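Local coordinates for ABC transporter substrate-binding protein (PDB 3UN6) that is of uncharacterised function but probably serves as the ligand-binding component of an ABC-type import system, and binds a zinc ion, at residues 113-118 / 278-283; 119-124 / 205-210; 239-244 / 316-321. One frame throughout, in Å; residues are numbered along the deposited sequence.

Interaction 1 of 3, residues 113-118 / 278-283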
ATOM      1  N   GLY A 113       5.043   0.158   4.855  1.00 20.90           N
ATOM      2  CA  GLY A 113       4.702   1.554   4.645  1.00 21.98           C
ATOM      3  C   GLY A 113       3.686   2.023   5.703  1.00 23.51           C
ATOM      4  O   GLY A 113       3.602   3.203   6.017  1.00 22.56           O
ATOM      5  N   HIS A 114       2.958   1.082   6.299  1.00 23.78           N
ATOM      6  CA  HIS A 114       1.856   1.419   7.184  1.00 24.09           C
ATOM      7  C   HIS A 114       1.175   0.146   7.681  1.00 22.54           C
ATOM      8  O   HIS A 114       1.535  -0.968   7.283  1.00 23.41           O
ATOM      9  CB  HIS A 114       0.800   2.063   6.302  1.00 23.90           C
ATOM     10  CG  HIS A 114       0.293   1.099   5.287  1.00 25.18           C
ATOM     11  ND1 HIS A 114      -0.910   0.440   5.424  1.00 23.43           N
ATOM     12  CD2 HIS A 114       0.918   0.530   4.227  1.00 25.99           C
ATOM     13  CE1 HIS A 114      -1.043  -0.423   4.431  1.00 26.25           C
ATOM     14  NE2 HIS A 114       0.058  -0.395   3.700  1.00 21.81           N
ATOM     15  N   HIS A 115       0.186   0.328   8.546  1.00 23.28           N
ATOM     16  CA  HIS A 115      -0.714  -0.763   8.977  1.00 23.97           C
ATOM     17  C   HIS A 115      -2.122  -0.295   8.608  1.00 24.66           C
ATOM     18  O   HIS A 115      -2.428   0.900   8.707  1.00 25.94           O
ATOM     19  CB  HIS A 115      -0.646  -1.058  10.475  1.00 24.10           C
ATOM     20  CG  HIS A 115       0.672  -1.603  10.927  1.00 24.50           C
ATOM     21  ND1 HIS A 115       0.957  -2.948  10.945  1.00 22.42           N
ATOM     22  CD2 HIS A 115       1.787  -0.978  11.366  1.00 25.43           C
ATOM     23  CE1 HIS A 115       2.189  -3.129  11.377  1.00 25.45           C
ATOM     24  NE2 HIS A 115       2.713  -1.951  11.643  1.00 24.81           N
ATOM     25  N   GLU A 116      -2.950  -1.232   8.152  1.00 23.52           N
ATOM     26  CA  GLU A 116      -4.345  -0.979   7.800  1.00 23.81           C
ATOM     27  C   GLU A 116      -4.531   0.028   6.667  1.00 23.27           C
ATOM     28  O   GLU A 116      -3.782  -0.012   5.672  1.00 25.72           O
ATOM     29  CB  GLU A 116      -5.158  -0.598   9.062  1.00 23.56           C
ATOM     30  CG  GLU A 116      -5.066  -1.656  10.151  1.00 27.99           C
ATOM     31  CD  GLU A 116      -5.647  -3.039   9.756  1.00 34.41           C
ATOM     32  OE1 GLU A 116      -5.615  -3.948  10.621  1.00 40.08           O
ATOM     33  OE2 GLU A 116      -6.149  -3.223   8.615  1.00 35.23           O
ATOM     34  N   GLY A 117      -5.557   0.871   6.754  1.00 21.39           N
ATOM     35  CA  GLY A 117      -5.801   1.878   5.714  1.00 23.24           C
ATOM     36  C   GLY A 117      -6.426   1.397   4.402  1.00 24.17           C
ATOM     37  O   GLY A 117      -6.422   2.134   3.399  1.00 26.21           O
ATOM     38  N   ASN A 118      -6.951   0.171   4.387  1.00 22.93           N
ATOM     39  CA  ASN A 118      -7.637  -0.396   3.194  1.00 23.54           C
ATOM     40  C   ASN A 118      -9.149  -0.433   3.385  1.00 23.80           C
ATOM     41  O   ASN A 118      -9.646  -0.592   4.509  1.00 22.37           O
ATOM     42  CB  ASN A 118      -7.119  -1.820   2.875  1.00 23.78           C
ATOM     43  CG  ASN A 118      -5.817  -1.806   2.071  1.00 26.38           C
ATOM     44  OD1 ASN A 118      -5.654  -0.968   1.186  1.00 19.14           O
ATOM     45  ND2 ASN A 118      -4.905  -2.755   2.349  1.00 19.18           N
ATOM     46  N   TRP A 278      -8.137   5.861   9.734  1.00 26.03           N
ATOM     47  CA  TRP A 278      -8.111   4.392   9.601  1.00 26.67           C
ATOM     48  C   TRP A 278      -6.768   3.778   9.194  1.00 25.39           C
ATOM     49  O   TRP A 278      -6.683   2.567   8.950  1.00 24.26           O
ATOM     50  CB  TRP A 278      -9.241   3.926   8.659  1.00 28.06           C
ATOM     51  CG  TRP A 278     -10.600   4.195   9.219  1.00 29.82           C
ATOM     52  CD1 TRP A 278     -11.325   5.370   9.125  1.00 24.17           C
ATOM     53  CD2 TRP A 278     -11.374   3.313  10.038  1.00 34.74           C
ATOM     54  NE1 TRP A 278     -12.500   5.245   9.810  1.00 32.01           N
ATOM     55  CE2 TRP A 278     -12.562   3.996  10.375  1.00 32.15           C
ATOM     56  CE3 TRP A 278     -11.194   2.001  10.493  1.00 36.87           C
ATOM     57  CZ2 TRP A 278     -13.565   3.412  11.130  1.00 36.95           C
ATOM     58  CZ3 TRP A 278     -12.189   1.421  11.245  1.00 38.60           C
ATOM     59  CH2 TRP A 278     -13.360   2.125  11.565  1.00 40.60           C
ATOM     60  N   THR A 279      -5.720   4.597   9.143  1.00 24.56           N
ATOM     61  CA  THR A 279      -4.392   4.127   8.816  1.00 24.37           C
ATOM     62  C   THR A 279      -3.549   4.304  10.080  1.00 24.11           C
ATOM     63  O   THR A 279      -3.817   5.185  10.872  1.00 24.37           O
ATOM     64  CB  THR A 279      -3.788   4.916   7.636  1.00 24.12           C
ATOM     65  OG1 THR A 279      -4.737   4.978   6.561  1.00 22.18           O
ATOM     66  CG2 THR A 279      -2.498   4.245   7.124  1.00 24.15           C
ATOM     67  N   SER A 280      -2.582   3.429  10.309  1.00 24.15           N
ATOM     68  CA  SER A 280      -1.671   3.612  11.446  1.00 25.82           C
ATOM     69  C   SER A 280      -0.258   3.374  10.945  1.00 24.79           C
ATOM     70  O   SER A 280      -0.055   2.855   9.839  1.00 22.57           O
ATOM     71  CB  SER A 280      -2.031   2.722  12.645  1.00 27.29           C
ATOM     72  OG  SER A 280      -1.618   1.389  12.443  1.00 32.90           O
ATOM     73  N   TYR A 281       0.723   3.812  11.718  1.00 24.80           N
ATOM     74  CA  TYR A 281       2.122   3.648  11.351  1.00 24.82           C
ATOM     75  C   TYR A 281       2.891   3.039  12.546  1.00 26.17           C
ATOM     76  O   TYR A 281       2.657   1.893  12.887  1.00 28.38           O
ATOM     77  CB  TYR A 281       2.687   4.986  10.859  1.00 24.19           C
ATOM     78  CG  TYR A 281       1.908   5.531   9.685  1.00 23.05           C
ATOM     79  CD1 TYR A 281       2.283   5.235   8.377  1.00 22.67           C
ATOM     80  CD2 TYR A 281       0.768   6.306   9.876  1.00 25.81           C
ATOM     81  CE1 TYR A 281       1.565   5.715   7.303  1.00 26.35           C
ATOM     82  CE2 TYR A 281       0.037   6.787   8.806  1.00 24.02           C
ATOM     83  CZ  TYR A 281       0.436   6.491   7.519  1.00 23.91           C
ATOM     84  OH  TYR A 281      -0.289   6.936   6.425  1.00 21.16           O
ATOM     85  N   GLY A 282       3.808   3.772  13.164  1.00 26.85           N
ATOM     86  CA  GLY A 282       4.549   3.237  14.320  1.00 27.07           C
ATOM     87  C   GLY A 282       5.642   2.238  13.966  1.00 27.38           C
ATOM     88  O   GLY A 282       6.567   2.544  13.197  1.00 26.85           O
ATOM     89  N   ASP A 283       5.562   1.050  14.558  1.00 27.53           N
ATOM     90  CA  ASP A 283       6.538   0.002  14.306  1.00 27.96           C
ATOM     91  C   ASP A 283       6.271  -0.552  12.924  1.00 26.90           C
ATOM     92  O   ASP A 283       5.233  -1.180  12.689  1.00 27.02           O
ATOM     93  CB  ASP A 283       6.409  -1.090  15.373  1.00 29.63           C
ATOM     94  CG  ASP A 283       7.405  -2.222  15.191  1.00 31.31           C
ATOM     95  OD1 ASP A 283       8.063  -2.318  14.127  1.00 32.65           O
ATOM     96  OD2 ASP A 283       7.506  -3.035  16.122  1.00 39.44           O
TER

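Interaction 2 of 3, residues 119-124 / 205-210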
ATOM      1  N   VAL A 119      -9.879  -0.267   2.288  1.00 24.32           N
ATOM      2  CA  VAL A 119     -11.318  -0.312   2.332  1.00 25.12           C
ATOM      3  C   VAL A 119     -11.927  -1.155   1.220  1.00 24.73           C
ATOM      4  O   VAL A 119     -11.277  -1.480   0.247  1.00 24.12           O
ATOM      5  CB  VAL A 119     -11.919   1.120   2.200  1.00 26.37           C
ATOM      6  CG1 VAL A 119     -11.528   1.964   3.380  1.00 28.68           C
ATOM      7  CG2 VAL A 119     -11.478   1.778   0.893  1.00 26.71           C
ATOM      8  N   ILE A 120     -13.200  -1.504   1.411  1.00 25.54           N
ATOM      9  CA  ILE A 120     -14.010  -2.167   0.406  1.00 25.78           C
ATOM     10  C   ILE A 120     -15.214  -1.284   0.275  1.00 25.66           C
ATOM     11  O   ILE A 120     -15.946  -1.087   1.241  1.00 26.60           O
ATOM     12  CB  ILE A 120     -14.397  -3.592   0.828  1.00 28.07           C
ATOM     13  CG1 ILE A 120     -13.123  -4.459   0.922  1.00 28.49           C
ATOM     14  CG2 ILE A 120     -15.395  -4.200  -0.180  1.00 26.93           C
ATOM     15  CD1 ILE A 120     -13.257  -5.668   1.826  1.00 30.16           C
HETATM   16  N   MSE A 121     -15.396  -0.708  -0.915  1.00 26.26           N
HETATM   17  CA  MSE A 121     -16.496   0.202  -1.214  1.00 25.72           C
HETATM   18  C   MSE A 121     -17.540  -0.484  -2.072  1.00 25.92           C
HETATM   19  O   MSE A 121     -17.225  -1.377  -2.835  1.00 25.08           O
HETATM   20  CB  MSE A 121     -15.982   1.403  -2.018  1.00 26.30           C
HETATM   21  CG  MSE A 121     -14.840   2.134  -1.357  1.00 26.87           C
HETATM   22 SE   MSE A 121     -15.419   2.990   0.275  1.00 36.78          SE
HETATM   23  CE  MSE A 121     -16.622   4.310  -0.540  1.00 33.52           C
ATOM     24  N   GLY A 122     -18.786  -0.074  -1.909  1.00 25.39           N
ATOM     25  CA  GLY A 122     -19.889  -0.579  -2.711  1.00 27.37           C
ATOM     26  C   GLY A 122     -20.674   0.611  -3.216  1.00 28.24           C
ATOM     27  O   GLY A 122     -20.430   1.749  -2.793  1.00 28.25           O
ATOM     28  N   GLN A 123     -21.616   0.361  -4.114  1.00 30.13           N
ATOM     29  CA  GLN A 123     -22.457   1.418  -4.649  1.00 32.14           C
ATOM     30  C   GLN A 123     -23.300   1.992  -3.535  1.00 34.18           C
ATOM     31  O   GLN A 123     -23.538   1.330  -2.519  1.00 33.07           O
ATOM     32  CB  GLN A 123     -23.397   0.874  -5.733  1.00 33.13           C
ATOM     33  CG  GLN A 123     -22.682   0.445  -6.983  1.00 35.39           C
ATOM     34  CD  GLN A 123     -23.601  -0.249  -7.975  1.00 40.95           C
ATOM     35  OE1 GLN A 123     -24.797  -0.381  -7.729  1.00 48.70           O
ATOM     36  NE2 GLN A 123     -23.038  -0.701  -9.107  1.00 38.88           N
ATOM     37  N   LYS A 124     -23.767   3.214  -3.757  1.00 35.58           N
ATOM     38  CA  LYS A 124     -24.625   3.925  -2.839  1.00 38.00           C
ATOM     39  C   LYS A 124     -25.813   3.074  -2.388  1.00 39.51           C
ATOM     40  O   LYS A 124     -26.484   2.453  -3.215  1.00 40.18           O
ATOM     41  CB  LYS A 124     -25.140   5.164  -3.567  1.00 40.03           C
ATOM     42  CG  LYS A 124     -26.155   5.996  -2.844  1.00 44.34           C
ATOM     43  CD  LYS A 124     -26.664   7.082  -3.786  1.00 49.11           C
ATOM     44  CE  LYS A 124     -27.615   8.036  -3.105  1.00 50.74           C
ATOM     45  NZ  LYS A 124     -28.005   9.135  -4.035  1.00 54.55           N
ATOM     46  N   GLY A 205     -20.683   6.455  -3.364  1.00 44.48           N
ATOM     47  CA  GLY A 205     -19.955   5.279  -2.918  1.00 40.17           C
ATOM     48  C   GLY A 205     -20.247   5.083  -1.435  1.00 37.88           C
ATOM     49  O   GLY A 205     -20.411   6.051  -0.703  1.00 36.87           O
ATOM     50  N   LYS A 206     -20.328   3.834  -0.995  1.00 35.08           N
ATOM     51  CA  LYS A 206     -20.598   3.514   0.405  1.00 34.86           C
ATOM     52  C   LYS A 206     -19.510   2.599   0.935  1.00 32.44           C
ATOM     53  O   LYS A 206     -19.102   1.655   0.246  1.00 29.92           O
ATOM     54  CB  LYS A 206     -21.968   2.829   0.538  1.00 36.03           C
ATOM     55  CG  LYS A 206     -22.297   2.327   1.956  1.00 39.56           C
ATOM     56  CD  LYS A 206     -23.737   1.823   2.059  1.00 42.65           C
ATOM     57  CE  LYS A 206     -24.086   1.354   3.481  1.00 43.18           C
ATOM     58  NZ  LYS A 206     -25.551   1.070   3.635  1.00 42.66           N
ATOM     59  N   THR A 207     -19.027   2.881   2.144  1.00 31.84           N
ATOM     60  CA  THR A 207     -18.003   2.050   2.776  1.00 31.14           C
ATOM     61  C   THR A 207     -18.656   0.807   3.341  1.00 31.11           C
ATOM     62  O   THR A 207     -19.458   0.890   4.273  1.00 33.26           O
ATOM     63  CB  THR A 207     -17.271   2.778   3.902  1.00 31.76           C
ATOM     64  OG1 THR A 207     -16.691   3.983   3.386  1.00 31.85           O
ATOM     65  CG2 THR A 207     -16.155   1.881   4.490  1.00 29.54           C
ATOM     66  N   LEU A 208     -18.341  -0.343   2.764  1.00 29.74           N
ATOM     67  CA  LEU A 208     -18.927  -1.597   3.227  1.00 30.49           C
ATOM     68  C   LEU A 208     -18.113  -2.241   4.331  1.00 30.72           C
ATOM     69  O   LEU A 208     -18.681  -2.799   5.258  1.00 31.42           O
ATOM     70  CB  LEU A 208     -19.077  -2.578   2.077  1.00 30.59           C
ATOM     71  CG  LEU A 208     -20.046  -2.146   0.981  1.00 31.05           C
ATOM     72  CD1 LEU A 208     -19.991  -3.140  -0.149  1.00 28.75           C
ATOM     73  CD2 LEU A 208     -21.437  -2.040   1.561  1.00 33.30           C
ATOM     74  N   LYS A 209     -16.788  -2.131   4.257  1.00 29.70           N
ATOM     75  CA  LYS A 209     -15.941  -2.806   5.223  1.00 31.14           C
ATOM     76  C   LYS A 209     -14.540  -2.194   5.251  1.00 30.35           C
ATOM     77  O   LYS A 209     -14.052  -1.699   4.234  1.00 28.70           O
ATOM     78  CB  LYS A 209     -15.836  -4.272   4.755  1.00 32.24           C
ATOM     79  CG  LYS A 209     -15.844  -5.312   5.812  1.00 37.90           C
ATOM     80  CD  LYS A 209     -17.199  -5.416   6.436  1.00 41.59           C
ATOM     81  CE  LYS A 209     -17.264  -6.530   7.449  1.00 44.95           C
ATOM     82  NZ  LYS A 209     -18.572  -6.503   8.183  1.00 42.78           N
ATOM     83  N   HIS A 210     -13.918  -2.167   6.423  1.00 30.28           N
ATOM     84  CA  HIS A 210     -12.523  -1.799   6.509  1.00 30.58           C
ATOM     85  C   HIS A 210     -11.715  -3.104   6.441  1.00 30.14           C
ATOM     86  O   HIS A 210     -12.199  -4.158   6.826  1.00 30.40           O
ATOM     87  CB  HIS A 210     -12.225  -0.972   7.767  1.00 32.18           C
ATOM     88  CG  HIS A 210     -12.594   0.470   7.618  1.00 34.52           C
ATOM     89  ND1 HIS A 210     -13.756   1.003   8.127  1.00 39.66           N
ATOM     90  CD2 HIS A 210     -11.979   1.475   6.950  1.00 39.66           C
ATOM     91  CE1 HIS A 210     -13.829   2.281   7.806  1.00 41.07           C
ATOM     92  NE2 HIS A 210     -12.763   2.593   7.091  1.00 43.78           N
TER

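Interaction 3 of 3, residues 239-244 / 316-321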
ATOM      1  N   ALA A 239      21.034   5.380   6.681  1.00 30.22           N
ATOM      2  CA  ALA A 239      20.589   6.720   7.116  1.00 31.06           C
ATOM      3  C   ALA A 239      19.134   6.936   6.682  1.00 29.20           C
ATOM      4  O   ALA A 239      18.291   7.364   7.464  1.00 29.70           O
ATOM      5  CB  ALA A 239      21.498   7.814   6.541  1.00 30.43           C
ATOM      6  N   PHE A 240      18.833   6.570   5.448  1.00 28.73           N
ATOM      7  CA  PHE A 240      17.464   6.711   4.940  1.00 28.07           C
ATOM      8  C   PHE A 240      16.416   5.883   5.743  1.00 27.14           C
ATOM      9  O   PHE A 240      15.392   6.413   6.182  1.00 24.76           O
ATOM     10  CB  PHE A 240      17.441   6.404   3.436  1.00 27.44           C
ATOM     11  CG  PHE A 240      16.078   6.305   2.878  1.00 25.96           C
ATOM     12  CD1 PHE A 240      15.191   7.363   3.014  1.00 27.50           C
ATOM     13  CD2 PHE A 240      15.668   5.163   2.224  1.00 27.23           C
ATOM     14  CE1 PHE A 240      13.916   7.292   2.524  1.00 27.10           C
ATOM     15  CE2 PHE A 240      14.391   5.078   1.715  1.00 28.45           C
ATOM     16  CZ  PHE A 240      13.505   6.168   1.873  1.00 27.87           C
ATOM     17  N   VAL A 241      16.702   4.607   5.973  1.00 27.22           N
ATOM     18  CA  VAL A 241      15.786   3.744   6.731  1.00 26.41           C
ATOM     19  C   VAL A 241      15.633   4.238   8.172  1.00 27.32           C
ATOM     20  O   VAL A 241      14.572   4.107   8.778  1.00 26.34           O
ATOM     21  CB  VAL A 241      16.278   2.288   6.739  1.00 27.23           C
ATOM     22  CG1 VAL A 241      15.512   1.457   7.771  1.00 24.15           C
ATOM     23  CG2 VAL A 241      16.149   1.707   5.352  1.00 29.13           C
ATOM     24  N   GLN A 242      16.707   4.799   8.700  1.00 27.69           N
ATOM     25  CA  GLN A 242      16.707   5.379  10.046  1.00 28.64           C
ATOM     26  C   GLN A 242      15.762   6.599  10.131  1.00 27.60           C
ATOM     27  O   GLN A 242      15.020   6.739  11.087  1.00 26.07           O
ATOM     28  CB  GLN A 242      18.118   5.796  10.424  1.00 29.66           C
ATOM     29  CG  GLN A 242      18.203   6.605  11.732  1.00 35.92           C
ATOM     30  CD  GLN A 242      18.064   5.759  12.970  1.00 40.92           C
ATOM     31  OE1 GLN A 242      19.028   5.097  13.402  1.00 42.61           O
ATOM     32  NE2 GLN A 242      16.880   5.811  13.594  1.00 42.95           N
ATOM     33  N   ASP A 243      15.811   7.482   9.133  1.00 25.73           N
ATOM     34  CA  ASP A 243      14.928   8.625   9.097  1.00 25.91           C
ATOM     35  C   ASP A 243      13.505   8.131   8.907  1.00 24.47           C
ATOM     36  O   ASP A 243      12.580   8.640   9.512  1.00 24.82           O
ATOM     37  CB  ASP A 243      15.341   9.586   7.989  1.00 25.94           C
ATOM     38  CG  ASP A 243      16.684  10.212   8.262  1.00 31.14           C
ATOM     39  OD1 ASP A 243      17.079  10.223   9.458  1.00 31.00           O
ATOM     40  OD2 ASP A 243      17.326  10.686   7.305  1.00 32.11           O
ATOM     41  N   TYR A 244      13.358   7.121   8.069  1.00 23.92           N
ATOM     42  CA  TYR A 244      12.073   6.489   7.818  1.00 23.97           C
ATOM     43  C   TYR A 244      11.496   5.892   9.113  1.00 23.52           C
ATOM     44  O   TYR A 244      10.304   6.020   9.375  1.00 23.23           O
ATOM     45  CB  TYR A 244      12.255   5.418   6.726  1.00 23.41           C
ATOM     46  CG  TYR A 244      10.979   4.762   6.229  1.00 22.03           C
ATOM     47  CD1 TYR A 244      10.306   5.270   5.136  1.00 20.56           C
ATOM     48  CD2 TYR A 244      10.475   3.618   6.846  1.00 20.46           C
ATOM     49  CE1 TYR A 244       9.144   4.684   4.675  1.00 24.37           C
ATOM     50  CE2 TYR A 244       9.327   3.013   6.383  1.00 22.43           C
ATOM     51  CZ  TYR A 244       8.657   3.563   5.298  1.00 22.63           C
ATOM     52  OH  TYR A 244       7.506   2.973   4.828  1.00 27.04           O
ATOM     53  N   SER A 316      17.442  -6.186   8.472  1.00 30.70           N
ATOM     54  CA  SER A 316      18.547  -5.635   9.298  1.00 31.38           C
ATOM     55  C   SER A 316      18.582  -4.102   9.407  1.00 30.57           C
ATOM     56  O   SER A 316      18.852  -3.552  10.478  1.00 31.30           O
ATOM     57  CB  SER A 316      19.916  -6.151   8.814  1.00 33.42           C
ATOM     58  OG  SER A 316      20.163  -5.767   7.461  1.00 35.60           O
ATOM     59  N   LEU A 317      18.327  -3.407   8.305  1.00 29.79           N
ATOM     60  CA  LEU A 317      18.388  -1.935   8.296  1.00 29.64           C
ATOM     61  C   LEU A 317      17.399  -1.306   9.263  1.00 28.22           C
ATOM     62  O   LEU A 317      17.755  -0.388  10.003  1.00 29.44           O
ATOM     63  CB  LEU A 317      18.206  -1.358   6.872  1.00 30.03           C
ATOM     64  CG  LEU A 317      19.453  -1.260   5.946  1.00 33.54           C
ATOM     65  CD1 LEU A 317      20.061  -2.610   5.637  1.00 34.03           C
ATOM     66  CD2 LEU A 317      19.114  -0.525   4.641  1.00 36.43           C
ATOM     67  N   TYR A 318      16.173  -1.816   9.283  1.00 26.75           N
ATOM     68  CA  TYR A 318      15.157  -1.270  10.159  1.00 27.49           C
ATOM     69  C   TYR A 318      15.407  -1.672  11.608  1.00 29.50           C
ATOM     70  O   TYR A 318      15.208  -0.869  12.511  1.00 30.38           O
ATOM     71  CB  TYR A 318      13.755  -1.700   9.704  1.00 27.71           C
ATOM     72  CG  TYR A 318      12.657  -0.999  10.450  1.00 26.38           C
ATOM     73  CD1 TYR A 318      12.164   0.230  10.004  1.00 26.42           C
ATOM     74  CD2 TYR A 318      12.127  -1.538  11.604  1.00 28.08           C
ATOM     75  CE1 TYR A 318      11.177   0.882  10.680  1.00 27.26           C
ATOM     76  CE2 TYR A 318      11.114  -0.878  12.300  1.00 28.67           C
ATOM     77  CZ  TYR A 318      10.648   0.326  11.833  1.00 25.81           C
ATOM     78  OH  TYR A 318       9.661   1.010  12.511  1.00 25.29           O
ATOM     79  N   LYS A 319      15.850  -2.908  11.830  1.00 31.95           N
ATOM     80  CA  LYS A 319      16.133  -3.372  13.184  1.00 35.16           C
ATOM     81  C   LYS A 319      17.298  -2.604  13.802  1.00 36.15           C
ATOM     82  O   LYS A 319      17.226  -2.195  14.950  1.00 38.12           O
ATOM     83  CB  LYS A 319      16.441  -4.875  13.186  1.00 37.11           C
ATOM     84  CG  LYS A 319      17.048  -5.359  14.484  1.00 40.88           C
ATOM     85  CD  LYS A 319      17.410  -6.810  14.408  1.00 48.09           C
ATOM     86  CE  LYS A 319      18.060  -7.278  15.705  1.00 53.24           C
ATOM     87  NZ  LYS A 319      18.360  -8.742  15.675  1.00 57.36           N
ATOM     88  N   GLU A 320      18.365  -2.394  13.039  1.00 37.24           N
ATOM     89  CA  GLU A 320      19.541  -1.676  13.553  1.00 40.35           C
ATOM     90  C   GLU A 320      19.290  -0.184  13.734  1.00 39.64           C
ATOM     91  O   GLU A 320      19.943   0.444  14.552  1.00 40.50           O
ATOM     92  CB  GLU A 320      20.743  -1.849  12.636  1.00 40.51           C
ATOM     93  CG  GLU A 320      21.229  -3.273  12.501  1.00 47.98           C
ATOM     94  CD  GLU A 320      22.376  -3.383  11.508  1.00 52.56           C
ATOM     95  OE1 GLU A 320      23.047  -2.349  11.250  1.00 56.13           O
ATOM     96  OE2 GLU A 320      22.602  -4.501  10.993  1.00 54.68           O
ATOM     97  N   ALA A 321      18.368   0.377  12.961  1.00 38.55           N
ATOM     98  CA  ALA A 321      18.051   1.798  13.070  1.00 39.29           C
ATOM     99  C   ALA A 321      17.472   2.049  14.454  1.00 40.80           C
ATOM    100  O   ALA A 321      16.672   1.247  14.954  1.00 41.49           O
ATOM    101  CB  ALA A 321      17.059   2.229  11.993  1.00 36.01           C
TER

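Interaction 1 of 3, residues 113-118 / 278-283
His115 and Ser280 face each other as a hydrogen-bonded pair of a very short antiparallel ladder. His115 N donates to Ser280 O at 2.8 Å and Ser280 N returns a bond to His115 O at 3.0 Å; both N-H groups point almost straight at their acceptors. On the face these two share, Ser280 OG lies 3.3 Å from His115 CB, and a residue as small as serine fits beside the imidazole. With CG set beside the backbone N (chi1 -66°), the His115 ring runs along the partner chain, where NE2 donates to Asp283 O over 2.8 Å. The acceptor lies in the ring plane and the N-H...O angle is 169°, so the side chain adds a bond to the partner chain beyond the last backbone pair. Past the next pair, Glu116 with Thr279, the ladder frays: Gly117 N reaches Trp278 O only weakly. Gly117 has a positive phi, easy for glycine, and Thr279 OG1 packs 3.4 Å from its CA. That hydroxyl is hydrogen-bonded to Ser275 O in the preceding helix and to Thr45 OG1. At the opposite end, Gly113 O meets the edge of the Tyr281 ring, 3.4 Å from CD1.

Further out, Asp217 accepts from His115 ND1 and gives its backbone N to Glu116 OE1, while Thr45 O binds Tyr281 OH. His114 turns away from the ladder, bonds through NE2 to Cys221 N and stacks on His46, next to the zinc ion held by His46, Cys220 and Cys221. Both imidazole nitrogens of His115 are thus engaged, NE2 with a carbonyl and ND1 with a carboxylate. That pairing fixes the ring's rotation and, with Asp217 so close, would probably favour a protonated imidazole.

Interaction 2 of 3, residues 119-124 / 205-210
Gly122 and Lys206 form the tightest rung between strands 119-122 and 206-210: Gly122 N to Lys206 O and Lys206 N to Gly122 O each span 2.8 Å. Leu208 CD1 packs directly against Gly122 CA at 3.6 Å, a closeness that a residue without a side chain permits. On the other face of the sheet, the selenium of Met121 (selenomethionine) lies 3.5 Å from Thr207 OG1, whose hydrogen bond is with Glu200 OE2. Bends at chi2 and chi3 (both -67°) fold the Met121 chain back so that its CE rests on the Lys206 backbone. Val119 CG1 meets His210 CD2 at 3.6 Å, the two side chains lying alongside each other.

Between the pairs Ile120-Lys209 and Met121-Thr207 the antiparallel register slips by one residue. Two residues, Leu208 and Lys209, stand opposite the single Ile120, which makes a classic bulge: Ile120 O accepts from Leu208 N at 2.9 Å and only weakly from Lys209 N. Ile120 N donates to Lys209 O at 3.0 Å, and its side chain also packs against Leu153 and Leu156 of helix 148-159.

Toward solvent the lysines thin the packing. Lys209 offers Ile120 CD1 only its CB, 4.1 Å away, and its amine, like that of Lys206, leads off. Lys124, exposed, directs its extended chain away from Gly205.

Interaction 3 of 3, residues 239-244 / 316-321
The side chains of Val241 and Leu317 cross at about a right angle, the valine pushing its branched end between Leu317 and Tyr318 of the facing helix. Its two methyls divide the work. CG2 meets Leu317 CD2 at 3.8 Å, while CG1, placed anti to the backbone N (chi1 167°), reaches over the other helix's main chain and comes within 3.6 Å of Tyr318 CA. A compact, beta-branched residue suits this spot because it offers two short apolar arms to a closely approaching backbone. Tyr318 itself meets CG1 through CB at 4.1 Å; its ring runs on past the valine, and its hydroxyl bonds Leu284 N.

One residue further along, Gln242 is bent at chi2 (76°) so that its amide lies beside Ala321, with OE1 3.5 Å from Ala321 CA. The amide's NE2 bonds Ser322 O, joining the side chain to the chain just after helix 316-320. Ala321, small enough for a close approach, brings CB to 3.7 Å from Gln242 CA, and Lys245 NZ takes up its carbonyl oxygen together with that of Tyr318. Through Val241, Leu317 and Ala321 the last helix of the chain, 316-320, packs against helix 234-250, a helix-helix contact away from the zinc site.

Strand 112-122 is common to interactions 1 and 2: its first half pairs with 279-280, its second with 206-210, within one branched mixed sheet. Their centres lie about 19 Å apart, and the two touch where the rings of Trp278 and His210 stack. Interaction 3 joins two helices, its centre about 18 Å from that of interaction 1 and about 36 Å from that of interaction 2. In sequence, both segments of interaction 2 fall between those of interaction 1, whereas interactions 1 and 3 alternate; Tyr244 and Tyr318 of interaction 3 touch Gly113 and Asp283. Consistent with the two-lobed fold of the periplasmic-binding-protein clan, interaction 1 lies near the middle beside the zinc, the others further out.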